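Local coordinates for Tlr1789 protein (Thermosynechococcus elongatus, PDB 2X8X) that probably takes part in inserting beta-barrel proteins into the cyanobacterial outer membrane as an Omp85 family member, this being its N-terminal POTRA region, probably periplasmic, at residues A150-L162 with I178-L190. Numbering follows the deposited sequence.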
# COMPACT_ATOMS: atom_id res chain seq x y z
N ALA A 150 0.69 8.01 3.47
CA ALA A 150 1.55 8.87 4.27
C ALA A 150 2.64 9.27 3.32
O ALA A 150 3.48 8.46 2.96
CB ALA A 150 2.14 8.10 5.39
N GLU A 151 2.61 10.54 2.92
CA GLU A 151 3.44 11.01 1.84
C GLU A 151 4.82 11.44 2.34
O GLU A 151 5.74 11.51 1.55
CB GLU A 151 2.76 12.21 1.22
CG GLU A 151 1.40 11.82 0.63
CD GLU A 151 0.94 12.81 -0.40
OE1 GLU A 151 1.37 13.98 -0.33
OE2 GLU A 151 0.20 12.41 -1.29
N GLY A 152 4.96 11.70 3.64
CA GLY A 152 6.25 12.16 4.21
C GLY A 152 6.25 13.67 4.44
O GLY A 152 7.17 14.38 4.06
N VAL A 153 5.16 14.19 5.00
CA VAL A 153 5.04 15.64 5.33
C VAL A 153 6.06 16.03 6.44
O VAL A 153 6.27 15.29 7.43
CB VAL A 153 3.55 16.02 5.77
CG1 VAL A 153 3.42 17.56 6.15
CG2 VAL A 153 2.57 15.70 4.67
N VAL A 154 6.73 17.16 6.18
CA VAL A 154 7.69 17.79 7.09
C VAL A 154 6.89 18.64 8.10
O VAL A 154 6.27 19.65 7.75
CB VAL A 154 8.78 18.60 6.33
CG1 VAL A 154 9.69 19.30 7.34
CG2 VAL A 154 9.68 17.63 5.49
N GLU A 155 6.85 18.16 9.32
CA GLU A 155 6.22 18.83 10.45
C GLU A 155 7.16 19.98 10.94
O GLU A 155 6.76 21.15 11.01
CB GLU A 155 5.96 17.79 11.55
CG GLU A 155 4.72 18.05 12.36
CD GLU A 155 4.51 16.98 13.45
OE1 GLU A 155 3.68 16.06 13.21
OE2 GLU A 155 5.18 17.09 14.53
N GLN A 156 8.43 19.66 11.23
CA GLN A 156 9.40 20.71 11.53
C GLN A 156 10.76 20.45 10.96
O GLN A 156 11.08 19.35 10.47
CB GLN A 156 9.55 21.03 13.04
CG GLN A 156 9.41 19.82 13.94
CD GLN A 156 9.41 20.19 15.43
OE1 GLN A 156 9.50 21.36 15.81
NE2 GLN A 156 9.32 19.18 16.28
N VAL A 157 11.57 21.48 11.02
CA VAL A 157 12.98 21.31 10.66
C VAL A 157 13.77 21.87 11.82
O VAL A 157 13.57 23.04 12.19
CB VAL A 157 13.36 22.06 9.35
CG1 VAL A 157 14.89 21.89 9.01
CG2 VAL A 157 12.48 21.60 8.21
N THR A 158 14.71 21.05 12.33
CA THR A 158 15.44 21.28 13.59
C THR A 158 16.91 21.32 13.24
O THR A 158 17.39 20.37 12.61
CB THR A 158 15.27 20.05 14.57
OG1 THR A 158 13.86 19.71 14.70
CG2 THR A 158 15.97 20.28 16.00
N TYR A 159 17.60 22.40 13.62
CA TYR A 159 19.06 22.45 13.51
C TYR A 159 19.75 21.98 14.79
O TYR A 159 19.41 22.44 15.87
CB TYR A 159 19.60 23.87 13.16
CG TYR A 159 18.87 24.56 12.05
CD1 TYR A 159 18.43 23.86 10.92
CD2 TYR A 159 18.59 25.94 12.15
CE1 TYR A 159 17.69 24.49 9.92
CE2 TYR A 159 17.89 26.59 11.15
CZ TYR A 159 17.44 25.86 10.05
OH TYR A 159 16.75 26.51 9.05
N ARG A 160 20.71 21.07 14.69
CA ARG A 160 21.48 20.73 15.89
C ARG A 160 22.98 21.00 15.60
O ARG A 160 23.57 20.41 14.65
CB ARG A 160 21.25 19.25 16.25
CG ARG A 160 19.81 18.90 16.56
CD ARG A 160 19.72 17.44 16.95
NE ARG A 160 18.31 17.22 17.29
CZ ARG A 160 17.69 16.06 17.26
NH1 ARG A 160 18.35 14.96 16.92
NH2 ARG A 160 16.41 15.99 17.55
N PHE A 161 23.56 21.94 16.32
CA PHE A 161 24.96 22.26 16.14
C PHE A 161 25.89 21.38 16.96
O PHE A 161 25.63 21.12 18.13
CB PHE A 161 25.17 23.77 16.33
CG PHE A 161 24.40 24.61 15.30
CD1 PHE A 161 23.05 24.89 15.49
CD2 PHE A 161 25.02 25.07 14.14
CE1 PHE A 161 22.29 25.64 14.53
CE2 PHE A 161 24.30 25.85 13.17
CZ PHE A 161 22.94 26.11 13.37
N LEU A 162 26.97 20.90 16.36
CA LEU A 162 27.80 19.88 17.02
C LEU A 162 29.24 20.23 16.84
O LEU A 162 29.59 20.74 15.78
CB LEU A 162 27.56 18.50 16.41
CG LEU A 162 26.14 17.98 16.21
CD1 LEU A 162 26.18 16.66 15.41
CD2 LEU A 162 25.31 17.80 17.52
N ILE A 178 20.52 29.84 7.16
CA ILE A 178 20.30 28.47 6.73
C ILE A 178 18.91 28.34 6.08
O ILE A 178 18.78 27.79 4.98
CB ILE A 178 20.42 27.48 7.89
CG1 ILE A 178 21.88 27.42 8.38
CG2 ILE A 178 20.00 26.10 7.44
CD1 ILE A 178 21.98 26.90 9.80
N SER A 179 17.90 28.84 6.78
CA SER A 179 16.53 28.64 6.34
C SER A 179 16.32 29.22 4.89
O SER A 179 15.60 28.65 4.06
CB SER A 179 15.62 29.31 7.38
OG SER A 179 14.29 29.21 6.94
N ARG A 180 16.95 30.34 4.59
CA ARG A 180 16.71 30.99 3.30
C ARG A 180 17.35 30.27 2.13
O ARG A 180 17.06 30.59 0.98
CB ARG A 180 17.14 32.43 3.33
CG ARG A 180 18.61 32.68 3.06
CD ARG A 180 18.87 34.19 3.38
NE ARG A 180 20.27 34.42 3.77
CZ ARG A 180 20.86 35.61 3.88
NH1 ARG A 180 20.19 36.73 3.63
NH2 ARG A 180 22.13 35.67 4.25
N GLU A 181 18.20 29.29 2.42
CA GLU A 181 18.74 28.46 1.36
C GLU A 181 17.91 27.24 1.06
O GLU A 181 18.19 26.55 0.07
CB GLU A 181 20.16 28.01 1.72
CG GLU A 181 21.09 29.20 1.92
CD GLU A 181 21.26 30.05 0.66
OE1 GLU A 181 21.31 29.49 -0.48
OE2 GLU A 181 21.39 31.28 0.85
N MET A 182 16.92 26.96 1.93
CA MET A 182 16.22 25.69 1.90
C MET A 182 14.80 25.80 1.38
O MET A 182 13.99 26.57 1.90
CB MET A 182 16.21 25.07 3.31
CG MET A 182 17.62 24.69 3.76
SD MET A 182 17.48 23.80 5.31
CE MET A 182 16.55 22.29 4.83
N ASP A 183 14.50 25.00 0.36
CA ASP A 183 13.10 24.74 -0.06
C ASP A 183 12.36 23.72 0.82
O ASP A 183 11.12 23.72 0.87
CB ASP A 183 13.04 24.20 -1.48
CG ASP A 183 13.43 25.22 -2.53
OD1 ASP A 183 13.24 26.46 -2.31
OD2 ASP A 183 13.89 24.76 -3.60
N THR A 184 13.09 22.79 1.42
CA THR A 184 12.49 21.90 2.43
C THR A 184 12.13 22.72 3.67
O THR A 184 13.03 23.22 4.35
CB THR A 184 13.48 20.79 2.81
OG1 THR A 184 13.91 20.13 1.61
CG2 THR A 184 12.84 19.74 3.74
N GLN A 185 10.82 22.92 3.94
CA GLN A 185 10.31 23.81 5.03
C GLN A 185 9.13 23.07 5.69
O GLN A 185 8.60 22.17 5.10
CB GLN A 185 9.86 25.20 4.50
CG GLN A 185 11.00 25.99 3.85
CD GLN A 185 11.99 26.61 4.85
OE1 GLN A 185 11.70 26.67 6.04
NE2 GLN A 185 13.14 27.11 4.36
N PRO A 186 8.76 23.42 6.93
CA PRO A 186 7.54 22.78 7.46
C PRO A 186 6.33 22.87 6.51
O PRO A 186 6.17 23.89 5.81
CB PRO A 186 7.27 23.50 8.78
CG PRO A 186 8.63 23.88 9.24
CD PRO A 186 9.49 24.17 7.97
N GLY A 187 5.56 21.76 6.43
CA GLY A 187 4.45 21.62 5.50
C GLY A 187 4.72 21.08 4.11
O GLY A 187 3.77 20.77 3.40
N VAL A 188 5.98 20.97 3.65
CA VAL A 188 6.22 20.41 2.31
C VAL A 188 6.31 18.90 2.53
O VAL A 188 6.51 18.44 3.67
CB VAL A 188 7.55 20.89 1.67
CG1 VAL A 188 7.60 22.42 1.66
CG2 VAL A 188 8.78 20.30 2.45
N VAL A 189 6.11 18.12 1.46
CA VAL A 189 6.33 16.69 1.49
C VAL A 189 7.83 16.48 1.15
O VAL A 189 8.32 16.94 0.13
CB VAL A 189 5.52 15.98 0.37
CG1 VAL A 189 5.77 14.52 0.39
CG2 VAL A 189 4.04 16.30 0.46
N LEU A 190 8.53 15.79 2.01
CA LEU A 190 9.98 15.53 1.84
C LEU A 190 10.33 14.95 0.45
O LEU A 190 9.77 13.92 0.00
CB LEU A 190 10.46 14.60 2.98
CG LEU A 190 11.98 14.33 3.08
CD1 LEU A 190 12.61 15.65 3.51
CD2 LEU A 190 12.26 13.29 4.14
O HOH W 1 8.51 11.65 0.79
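Gly152 and Val154 bond to Leu190, Val188 and Gly187 through three backbone hydrogen bonds, which run residues 152-154 antiparallel to 187-190. Leu190 N donates to Gly152 O, and Val154 N to Val188 O at 2.8 Å with an N-H...O angle of 172°. These two frame a single bridge, the non-hydrogen-bonded pair Val153 and Val189, whose CA atoms lie 4.2 Å apart; beyond it Gly187 N donates to Val154 O at 2.6 Å. The type II turn from Gln185 to Val188, with Gly187 at a positive phi of 88°, brings the chain into this pairing. At the far end a water donates to both Glu151 O and Leu190 O, extending it.

Among the side chains, Val154 carries the middle. Its CG2, anti to the carbonyl carbon, meets Leu190 CB at 4.0 Å and also reaches the methyls of Val188 and Thr184. Pro186 lays its ring beside the strand, CB 3.3 Å from Glu155 O, while its CD meets Val157 CG2 with the two side chains nearly perpendicular. Val189 CG1 rests against Glu151 O, and its CG2 comes 3.6 Å from Glu151 OE1, which Val89 N holds while OE2 bonds to Tyr123 OH.

Farther along, Ile178 CG2 comes 3.7 Å from Tyr159 CZ, the two side chains running past each other head to tail. Ile178 CD1 stands over one face of the tyrosine ring, offset toward its rim, and touches the Phe161 ring edge, 3.8 Å from CZ. Tyr159 OH ends against Ser179 CB.

Strand 154-161 is an outer strand of a three-stranded mixed sheet, parallel to 224-232. Residues 178-190 run from the end of helix 175-179 toward helix 192-205, joining sheet to helical layer within the third POTRA domain, an alpha/beta fold; only the Glu151 end reaches the preceding one.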